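Local coordinates for protein Lys-gingipain catalytic subunit (Porphyromonas gingivalis, PDB 6I9A) that acts as a secreted cysteine protease that cleaves proteins after lysine, and as a probable virulence factor in periodontal disease, at residues M366-M371 / Y443-K448; L137-A142 / S148-V153; Y10-R15 / G397-I402. All coordinates share one frame; numbering follows the deposited sequence.

Contact 1 (M366-M371 / Y443-K448)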
loop_
_atom_site.group_PDB
_atom_site.type_symbol
_atom_site.label_atom_id
_atom_site.label_comp_id
_atom_site.label_asym_id
_atom_site.label_seq_id
_atom_site.Cartn_x
_atom_site.Cartn_y
_atom_site.Cartn_z
ATOM N N MET A 366 -0.435 -5.047 -4.112
ATOM C CA MET A 366 0.256 -6.150 -3.485
ATOM C C MET A 366 1.697 -6.167 -3.992
ATOM O O MET A 366 1.950 -6.621 -5.117
ATOM C CB MET A 366 -0.408 -7.508 -3.774
ATOM C CG MET A 366 -1.712 -7.665 -3.059
ATOM S SD MET A 366 -2.109 -9.402 -2.949
ATOM C CE MET A 366 -3.692 -9.312 -2.120
ATOM N N PRO A 367 2.671 -5.675 -3.245
ATOM C CA PRO A 367 4.033 -5.633 -3.780
ATOM C C PRO A 367 4.572 -7.029 -3.981
ATOM O O PRO A 367 4.417 -7.931 -3.149
ATOM C CB PRO A 367 4.846 -4.869 -2.707
ATOM C CG PRO A 367 3.773 -4.078 -1.949
ATOM C CD PRO A 367 2.597 -5.032 -1.913
ATOM N N TYR A 368 5.328 -7.186 -5.088
ATOM C CA TYR A 368 6.072 -8.430 -5.303
ATOM C C TYR A 368 7.245 -8.494 -4.303
ATOM O O TYR A 368 7.630 -7.483 -3.684
ATOM C CB TYR A 368 6.612 -8.480 -6.773
ATOM C CG TYR A 368 5.535 -8.230 -7.803
ATOM C CD1 TYR A 368 4.425 -9.065 -7.895
ATOM C CD2 TYR A 368 5.624 -7.156 -8.680
ATOM C CE1 TYR A 368 3.427 -8.831 -8.834
ATOM C CE2 TYR A 368 4.638 -6.906 -9.631
ATOM C CZ TYR A 368 3.520 -7.734 -9.682
ATOM O OH TYR A 368 2.480 -7.499 -10.554
ATOM N N ARG A 369 7.779 -9.693 -4.120
ATOM C CA ARG A 369 8.921 -9.926 -3.253
ATOM C C ARG A 369 9.956 -10.616 -4.103
ATOM O O ARG A 369 9.919 -11.845 -4.282
ATOM C CB ARG A 369 8.523 -10.744 -2.039
ATOM C CG ARG A 369 7.605 -9.990 -1.072
ATOM C CD ARG A 369 7.197 -10.887 0.145
ATOM N NE ARG A 369 6.306 -11.998 -0.213
ATOM C CZ ARG A 369 4.984 -11.903 -0.259
ATOM N NH1 ARG A 369 4.399 -10.743 -0.076
ATOM N NH2 ARG A 369 4.239 -12.970 -0.590
ATOM N N ALA A 370 10.852 -9.825 -4.679
ATOM C CA ALA A 370 11.790 -10.251 -5.735
ATOM C C ALA A 370 10.959 -10.680 -6.979
ATOM O O ALA A 370 9.914 -10.069 -7.227
ATOM C CB ALA A 370 12.764 -11.312 -5.224
ATOM N N MET A 371 11.460 -11.614 -7.811
ATOM C CA MET A 371 10.716 -11.913 -9.033
ATOM C C MET A 371 9.433 -12.668 -8.713
ATOM O O MET A 371 9.479 -13.759 -8.157
ATOM C CB MET A 371 11.572 -12.743 -9.983
ATOM C CG MET A 371 10.887 -13.029 -11.312
ATOM S SD MET A 371 10.672 -11.578 -12.350
ATOM C CE MET A 371 12.377 -11.221 -12.796
ATOM N N TYR A 443 2.662 -13.312 -7.320
ATOM C CA TYR A 443 2.506 -13.984 -8.607
ATOM C C TYR A 443 2.184 -12.973 -9.668
ATOM O O TYR A 443 1.491 -11.971 -9.439
ATOM C CB TYR A 443 1.351 -15.020 -8.571
ATOM C CG TYR A 443 1.724 -16.318 -7.916
ATOM C CD1 TYR A 443 1.899 -16.404 -6.534
ATOM C CD2 TYR A 443 1.918 -17.476 -8.673
ATOM C CE1 TYR A 443 2.282 -17.604 -5.927
ATOM C CE2 TYR A 443 2.317 -18.669 -8.077
ATOM C CZ TYR A 443 2.455 -18.738 -6.703
ATOM O OH TYR A 443 2.866 -19.919 -6.121
ATOM N N LEU A 444 2.663 -13.237 -10.885
ATOM C CA LEU A 444 2.264 -12.448 -12.030
ATOM C C LEU A 444 0.762 -12.638 -12.267
ATOM O O LEU A 444 0.251 -13.746 -12.081
ATOM C CB LEU A 444 3.051 -12.942 -13.267
ATOM C CG LEU A 444 4.544 -12.638 -13.206
ATOM C CD1 LEU A 444 5.297 -13.446 -14.275
ATOM C CD2 LEU A 444 4.823 -11.130 -13.426
ATOM N N PRO A 445 0.070 -11.591 -12.681
ATOM C CA PRO A 445 -1.387 -11.735 -12.942
ATOM C C PRO A 445 -1.646 -12.544 -14.206
ATOM O O PRO A 445 -0.828 -12.552 -15.143
ATOM C CB PRO A 445 -1.847 -10.279 -13.126
ATOM C CG PRO A 445 -0.608 -9.549 -13.688
ATOM C CD PRO A 445 0.573 -10.224 -12.987
ATOM N N VAL A 446 -2.811 -13.179 -14.245
ATOM C CA VAL A 446 -3.338 -13.857 -15.441
ATOM C C VAL A 446 -4.509 -13.022 -15.908
ATOM O O VAL A 446 -5.441 -12.757 -15.105
ATOM C CB VAL A 446 -3.768 -15.289 -15.097
ATOM C CG1 VAL A 446 -4.392 -15.970 -16.311
ATOM C CG2 VAL A 446 -2.613 -16.115 -14.536
ATOM N N ILE A 447 -4.480 -12.553 -17.151
ATOM C CA ILE A 447 -5.524 -11.671 -17.703
ATOM C C ILE A 447 -5.980 -12.281 -19.016
ATOM O O ILE A 447 -5.242 -12.304 -20.002
ATOM C CB ILE A 447 -4.981 -10.254 -17.879
ATOM C CG1 ILE A 447 -4.455 -9.682 -16.556
ATOM C CG2 ILE A 447 -6.064 -9.334 -18.528
ATOM C CD1 ILE A 447 -3.797 -8.300 -16.736
ATOM N N LYS A 448 -7.152 -12.886 -19.003
ATOM C CA LYS A 448 -7.649 -13.670 -20.142
ATOM C C LYS A 448 -9.105 -13.320 -20.406
ATOM O O LYS A 448 -9.679 -12.465 -19.708
ATOM C CB LYS A 448 -7.490 -15.180 -19.840
ATOM C CG LYS A 448 -6.045 -15.643 -19.712
ATOM C CD LYS A 448 -5.282 -15.589 -21.080
ATOM C CE LYS A 448 -3.812 -15.888 -20.908
ATOM N NZ LYS A 448 -3.143 -16.019 -22.233
#

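Contact 2 (L137-A142 / S148-V153)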
loop_
_atom_site.group_PDB
_atom_site.type_symbol
_atom_site.label_atom_id
_atom_site.label_comp_id
_atom_site.label_asym_id
_atom_site.label_seq_id
_atom_site.Cartn_x
_atom_site.Cartn_y
_atom_site.Cartn_z
ATOM N N LEU A 137 -0.870 0.689 -12.834
ATOM C CA LEU A 137 -1.343 -0.268 -13.839
ATOM C C LEU A 137 -0.173 -1.085 -14.385
ATOM O O LEU A 137 -0.283 -2.305 -14.538
ATOM C CB LEU A 137 -2.048 0.478 -14.996
ATOM C CG LEU A 137 -3.401 1.110 -14.655
ATOM C CD1 LEU A 137 -3.942 1.920 -15.817
ATOM C CD2 LEU A 137 -4.408 0.012 -14.309
ATOM N N MET A 138 0.949 -0.419 -14.695
ATOM C CA MET A 138 2.084 -1.175 -15.221
ATOM C C MET A 138 2.595 -2.165 -14.191
ATOM O O MET A 138 2.907 -3.322 -14.487
ATOM C CB MET A 138 3.209 -0.228 -15.634
ATOM C CG MET A 138 4.450 -1.013 -16.014
ATOM S SD MET A 138 5.667 -0.119 -16.990
ATOM C CE MET A 138 4.798 -0.124 -18.601
ATOM N N TYR A 139 2.646 -1.724 -12.913
ATOM C CA TYR A 139 3.171 -2.602 -11.885
ATOM C C TYR A 139 2.254 -3.796 -11.629
ATOM O O TYR A 139 2.693 -4.961 -11.616
ATOM C CB TYR A 139 3.363 -1.790 -10.580
ATOM C CG TYR A 139 4.046 -2.592 -9.491
ATOM C CD1 TYR A 139 5.444 -2.651 -9.412
ATOM C CD2 TYR A 139 3.302 -3.300 -8.544
ATOM C CE1 TYR A 139 6.069 -3.388 -8.438
ATOM C CE2 TYR A 139 3.927 -4.042 -7.553
ATOM C CZ TYR A 139 5.306 -4.052 -7.483
ATOM O OH TYR A 139 5.920 -4.764 -6.487
ATOM N N GLU A 140 0.949 -3.539 -11.461
ATOM C CA GLU A 140 -0.007 -4.602 -11.109
ATOM C C GLU A 140 -0.329 -5.548 -12.270
ATOM O O GLU A 140 -0.597 -6.730 -12.040
ATOM C CB GLU A 140 -1.319 -3.999 -10.590
ATOM C CG GLU A 140 -1.145 -3.221 -9.297
ATOM C CD GLU A 140 -2.489 -3.085 -8.603
ATOM O OE1 GLU A 140 -3.426 -2.508 -9.197
ATOM O OE2 GLU A 140 -2.609 -3.524 -7.434
ATOM N N LYS A 141 -0.332 -5.016 -13.498
ATOM C CA LYS A 141 -0.546 -5.854 -14.686
ATOM C C LYS A 141 0.771 -6.471 -15.136
ATOM O O LYS A 141 0.773 -7.346 -16.027
ATOM C CB LYS A 141 -1.126 -5.038 -15.834
ATOM C CG LYS A 141 -2.541 -4.559 -15.515
ATOM C CD LYS A 141 -3.084 -3.847 -16.756
ATOM C CE LYS A 141 -4.534 -3.486 -16.641
ATOM N NZ LYS A 141 -5.077 -3.157 -18.015
ATOM N N ALA A 142 1.910 -6.052 -14.512
ATOM C CA ALA A 142 3.244 -6.578 -14.824
ATOM C C ALA A 142 3.562 -6.493 -16.303
ATOM O O ALA A 142 4.044 -7.440 -16.912
ATOM C CB ALA A 142 3.415 -8.005 -14.307
ATOM N N SER A 148 13.614 -7.648 -14.284
ATOM C CA SER A 148 14.749 -7.885 -13.379
ATOM C C SER A 148 14.871 -6.790 -12.289
ATOM O O SER A 148 15.473 -7.061 -11.254
ATOM C CB SER A 148 16.055 -8.004 -14.148
ATOM O OG SER A 148 16.518 -6.740 -14.570
ATOM N N TYR A 149 14.320 -5.596 -12.520
ATOM C CA TYR A 149 14.414 -4.524 -11.510
ATOM C C TYR A 149 13.707 -4.980 -10.225
ATOM O O TYR A 149 13.990 -4.450 -9.153
ATOM C CB TYR A 149 13.915 -3.179 -12.031
ATOM C CG TYR A 149 12.465 -2.862 -11.722
ATOM C CD1 TYR A 149 11.425 -3.419 -12.472
ATOM C CD2 TYR A 149 12.133 -2.019 -10.674
ATOM C CE1 TYR A 149 10.100 -3.138 -12.179
ATOM C CE2 TYR A 149 10.813 -1.737 -10.360
ATOM C CZ TYR A 149 9.796 -2.286 -11.125
ATOM O OH TYR A 149 8.465 -2.045 -10.863
ATOM N N LEU A 150 12.730 -5.869 -10.347
ATOM C CA LEU A 150 11.961 -6.346 -9.195
ATOM C C LEU A 150 12.852 -7.129 -8.224
ATOM O O LEU A 150 12.496 -7.302 -7.042
ATOM C CB LEU A 150 10.818 -7.239 -9.676
ATOM C CG LEU A 150 9.749 -6.528 -10.478
ATOM C CD1 LEU A 150 8.718 -7.498 -11.007
ATOM C CD2 LEU A 150 9.039 -5.453 -9.638
ATOM N N GLU A 151 14.046 -7.560 -8.665
ATOM C CA GLU A 151 14.970 -8.356 -7.864
ATOM C C GLU A 151 15.982 -7.472 -7.136
ATOM O O GLU A 151 16.976 -7.998 -6.601
ATOM C CB GLU A 151 15.693 -9.381 -8.757
ATOM C CG GLU A 151 14.674 -10.286 -9.480
ATOM C CD GLU A 151 15.343 -11.237 -10.462
ATOM O OE1 GLU A 151 15.178 -12.466 -10.300
ATOM O OE2 GLU A 151 16.050 -10.751 -11.390
ATOM N N LYS A 152 15.723 -6.169 -7.075
ATOM C CA LYS A 152 16.692 -5.211 -6.531
ATOM C C LYS A 152 16.010 -4.275 -5.553
ATOM O O LYS A 152 14.848 -3.898 -5.771
ATOM C CB LYS A 152 17.312 -4.415 -7.694
ATOM C CG LYS A 152 17.775 -5.331 -8.847
ATOM C CD LYS A 152 18.478 -4.556 -9.938
ATOM C CE LYS A 152 18.813 -5.457 -11.111
ATOM N NZ LYS A 152 19.303 -4.667 -12.259
ATOM N N VAL A 153 16.727 -3.870 -4.492
ATOM C CA VAL A 153 16.173 -2.961 -3.483
ATOM C C VAL A 153 17.260 -1.993 -3.070
ATOM O O VAL A 153 18.461 -2.257 -3.282
ATOM C CB VAL A 153 15.583 -3.677 -2.234
ATOM C CG1 VAL A 153 14.479 -4.652 -2.619
ATOM C CG2 VAL A 153 16.661 -4.372 -1.400
#

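Contact 3 (Y10-R15 / G397-I402)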
loop_
_atom_site.group_PDB
_atom_site.type_symbol
_atom_site.label_atom_id
_atom_site.label_comp_id
_atom_site.label_asym_id
_atom_site.label_seq_id
_atom_site.Cartn_x
_atom_site.Cartn_y
_atom_site.Cartn_z
ATOM N N TYR A 10 -7.201 -7.177 5.230
ATOM C CA TYR A 10 -7.556 -7.747 3.937
ATOM C C TYR A 10 -8.588 -8.851 4.112
ATOM O O TYR A 10 -8.485 -9.703 4.996
ATOM C CB TYR A 10 -6.294 -8.271 3.257
ATOM C CG TYR A 10 -6.571 -8.819 1.880
ATOM C CD1 TYR A 10 -6.649 -7.972 0.782
ATOM C CD2 TYR A 10 -6.866 -10.170 1.694
ATOM C CE1 TYR A 10 -6.903 -8.474 -0.500
ATOM C CE2 TYR A 10 -7.162 -10.680 0.417
ATOM C CZ TYR A 10 -7.189 -9.814 -0.662
ATOM O OH TYR A 10 -7.465 -10.320 -1.915
ATOM N N ASN A 11 -9.583 -8.873 3.211
ATOM C CA ASN A 11 -10.603 -9.907 3.216
ATOM C C ASN A 11 -11.166 -9.989 1.816
ATOM O O ASN A 11 -10.999 -9.058 1.029
ATOM C CB ASN A 11 -11.700 -9.576 4.264
ATOM C CG ASN A 11 -12.519 -10.740 4.682
ATOM O OD1 ASN A 11 -12.244 -11.892 4.291
ATOM N ND2 ASN A 11 -13.504 -10.445 5.537
ATOM N N THR A 12 -11.877 -11.084 1.529
ATOM C CA THR A 12 -12.515 -11.270 0.229
ATOM C C THR A 12 -13.988 -11.562 0.430
ATOM O O THR A 12 -14.376 -12.120 1.472
ATOM C CB THR A 12 -11.870 -12.439 -0.563
ATOM O OG1 THR A 12 -11.989 -13.640 0.178
ATOM C CG2 THR A 12 -10.396 -12.182 -0.883
ATOM N N PRO A 13 -14.823 -11.281 -0.570
ATOM C CA PRO A 13 -14.516 -10.438 -1.747
ATOM C C PRO A 13 -13.982 -9.074 -1.340
ATOM O O PRO A 13 -14.385 -8.500 -0.318
ATOM C CB PRO A 13 -15.862 -10.310 -2.480
ATOM C CG PRO A 13 -16.743 -11.415 -1.924
ATOM C CD PRO A 13 -16.278 -11.561 -0.475
ATOM N N VAL A 14 -13.004 -8.603 -2.084
ATOM C CA VAL A 14 -12.436 -7.296 -1.779
ATOM C C VAL A 14 -13.477 -6.198 -2.036
ATOM O O VAL A 14 -14.076 -6.173 -3.105
ATOM C CB VAL A 14 -11.146 -7.015 -2.579
ATOM C CG1 VAL A 14 -10.559 -5.660 -2.156
ATOM C CG2 VAL A 14 -10.149 -8.149 -2.373
ATOM N N ARG A 15 -13.692 -5.316 -1.061
ATOM C CA ARG A 15 -14.591 -4.167 -1.198
ATOM C C ARG A 15 -13.835 -2.892 -0.972
ATOM O O ARG A 15 -13.043 -2.802 -0.014
ATOM C CB ARG A 15 -15.742 -4.296 -0.201
ATOM C CG ARG A 15 -16.511 -5.626 -0.426
ATOM C CD ARG A 15 -17.641 -5.822 0.585
ATOM N NE ARG A 15 -18.149 -7.203 0.600
ATOM C CZ ARG A 15 -18.945 -7.724 -0.313
ATOM N NH1 ARG A 15 -19.400 -6.974 -1.305
ATOM N NH2 ARG A 15 -19.298 -8.995 -0.238
ATOM N N GLY A 397 -5.223 -20.200 -3.057
ATOM C CA GLY A 397 -5.125 -18.830 -2.575
ATOM C C GLY A 397 -5.310 -17.783 -3.636
ATOM O O GLY A 397 -5.452 -16.609 -3.312
ATOM N N SER A 398 -5.276 -18.179 -4.933
ATOM C CA SER A 398 -5.481 -17.198 -5.983
ATOM C C SER A 398 -6.889 -16.649 -5.966
ATOM O O SER A 398 -7.851 -17.356 -5.604
ATOM C CB SER A 398 -5.258 -17.839 -7.353
ATOM O OG SER A 398 -3.912 -18.292 -7.503
ATOM N N TYR A 399 -7.031 -15.390 -6.363
ATOM C CA TYR A 399 -8.318 -14.683 -6.413
ATOM C C TYR A 399 -8.715 -14.529 -7.868
ATOM O O TYR A 399 -7.967 -13.964 -8.679
ATOM C CB TYR A 399 -8.143 -13.351 -5.705
ATOM C CG TYR A 399 -9.399 -12.533 -5.516
ATOM C CD1 TYR A 399 -10.535 -13.073 -4.886
ATOM C CD2 TYR A 399 -9.419 -11.175 -5.825
ATOM C CE1 TYR A 399 -11.645 -12.274 -4.595
ATOM C CE2 TYR A 399 -10.523 -10.378 -5.550
ATOM C CZ TYR A 399 -11.623 -10.930 -4.922
ATOM O OH TYR A 399 -12.682 -10.115 -4.609
ATOM N N VAL A 400 -9.920 -15.055 -8.175
ATOM C CA VAL A 400 -10.430 -15.079 -9.543
ATOM C C VAL A 400 -11.591 -14.119 -9.683
ATOM O O VAL A 400 -12.509 -14.154 -8.858
ATOM C CB VAL A 400 -10.851 -16.522 -9.902
ATOM C CG1 VAL A 400 -11.325 -16.596 -11.355
ATOM C CG2 VAL A 400 -9.720 -17.533 -9.650
ATOM N N ALA A 401 -11.601 -13.333 -10.753
ATOM C CA ALA A 401 -12.656 -12.342 -10.976
ATOM C C ALA A 401 -13.129 -12.443 -12.390
ATOM O O ALA A 401 -12.327 -12.447 -13.330
ATOM C CB ALA A 401 -12.140 -10.921 -10.711
ATOM N N ILE A 402 -14.461 -12.431 -12.581
ATOM C CA ILE A 402 -15.093 -12.405 -13.890
ATOM C C ILE A 402 -15.771 -11.051 -14.053
ATOM O O ILE A 402 -16.542 -10.652 -13.186
ATOM C CB ILE A 402 -16.083 -13.562 -14.067
ATOM C CG1 ILE A 402 -15.357 -14.925 -13.956
ATOM C CG2 ILE A 402 -16.825 -13.432 -15.428
ATOM C CD1 ILE A 402 -16.320 -16.123 -13.993
#

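Contact 1 (M366-M371 / Y443-K448)
Y368 carries this contact almost single-handedly, reaching across to the backbone of Y443 and the ring of P445. The touch with Y443 is polar in character but involves no hydrogen bond: CE1 of Y368 lies 3.7 Å from the carbonyl O of Y443, which sits at the edge of the phenol ring, near its plane. An aromatic C-H, slightly positive at its rim, thus meets a carbonyl oxygen. The side chain of Y443 takes no share, for its CB points away from Y368 and its ring packs as a cation-pi partner of K373. The van der Waals part of the contact is looser. Y368 OH comes to 4.1 Å from P445 CD, the two side chains crossing at about a right angle, with CD the proline atom that comes nearest. The tyrosine is thrown across by its first torsion: CG stands opposite the carbonyl carbon and beside the backbone N (chi1 -52°). Its hydroxyl finds its real polar partner elsewhere, in a hydrogen bond to the carbonyl of Y139 near the end of helix 126-141, and its ring also meets that of Y139. R369 N is hydrogen-bonded to the side-chain OD1 of N442, just before Y443, and L444 pairs through its backbone with K373. In all, 120 Å² is buried between 366-371 and 443-448, a modest area at the protein surface. The pattern is that of an interdomain seam, where a loop following strand 357-361 of the caspase-like catalytic domain of family C25 lies against the approach to strand 446-452, an outermost strand in the antiparallel sheet of the C-terminal immunoglobulin-like domain.

Contact 2 (L137-A142 / S148-V153)
The phenol oxygen of Y149 and a methyl of L150 both meet the ring of Y139. OH of Y149 lies in the plane of that ring, at its edge, 3.4 Å from Y139 CD1 and 3.7 Å from Y139 CE1, so it faces the outer side of the CD1-CE1 bond. L150 supplies the apolar half: its CD2 packs 3.8 Å from CE1 of Y139, the two side chains crossing obliquely. What puts the groups there is partly torsional. Y139 extends away from its helix with CG opposite the backbone N (chi1 -174°), whereas Y149 has an unusual chi1 of 94°, well off a staggered value, which suggests that its ring is held by its surroundings. One such hold is the carbonyl of Y241, hydrogen-bonded to the Y149 hydroxyl. A further layer out, the Y139 ring also meets that of Y274, their planes about 30° apart. Each backbone has its own local bonds. Helix 126-141 ends in a Schellman motif, with A142 at positive phi (53°) as its C-prime residue, T143 N paired with M138 O, and a weak bond of 3.2 Å from A142 N to Y139 O. On the other segment a 3-10 turn holds Y149 and L150 side by side, E151 N bonding to S148 O at 3.0 Å, before the chain enters strand 152-157 of the mixed sheet. All three touching residues are buried. With the Y149 hydroxyl engaged by Y241, its oxygen can offer partial negative charge to the C-H edge of Y139; the likely outcome is a weakly electrostatic touch beside ordinary hydrocarbon packing, while the hydrogen bond to Y241 satisfies the buried hydroxyl.

Contact 3 (Y10-R15 / G397-I402)
T12 and Y399 are the nearest residues by backbone, yet their CA atoms stay 8.6 Å apart, too far for strand pairing, and the tyrosine side chain has to bridge the gap. It does so with CG opposite its backbone N (chi1 -174°), the hydroxyl reaching the backbone at P13 and V14. There V14 N donates to Y399 OH at 3.0 Å, with an N-H...O angle of 158°, while CA of P13 packs 3.4 Å from the same oxygen. The peptide before P13 is cis, and T12, P13 and V14 all touch the phenol. T12 CG2 rests 3.9 Å from Y399 CE1, its side chain running past the tyrosine in the opposite direction; V14 CG2 packs against the other ortho carbon of the phenol, CE2 of Y399, also at 3.9 Å. In fold terms, a strand of the immunoglobulin-like domain here sets one side chain against one end of the parallel sheet of the catalytic domain. The hydroxyl also bonds the carbonyl of G39, just ahead of strand 40-46, which neighbours strand 14-20, so two bonds grip it, one from each of two neighbouring chain stretches. Y399 is steadied from within its own domain by T411 and V413 of strand 407-413 and by T439. Y10 approaches more loosely, its OH 4.5 Å from CD2 of Y399.

Contacts 1 and 3 both tie the immunoglobulin-like sheet to the catalytic domain, contact 1 through the residues leading to outermost strand 446-452, contact 3 through strand 399-404 within the sheet; contact 2 lies wholly inside the catalytic domain. Burial follows place: contact 2 is buried, contact 3 partly so, contact 1 superficial. A tyrosine dominates each, but only contact 3 has a hydrogen bond between its own segments, whereas contacts 1 and 2 rely on ring edges meeting oxygen and on packing. Contacts 1 and 2, with centres about 8 Å apart, are coupled further by P445 CG against E140 O (3.3 Å). M366 CE touches Y10 CE1 (3.7 Å), joining contacts 1 and 3.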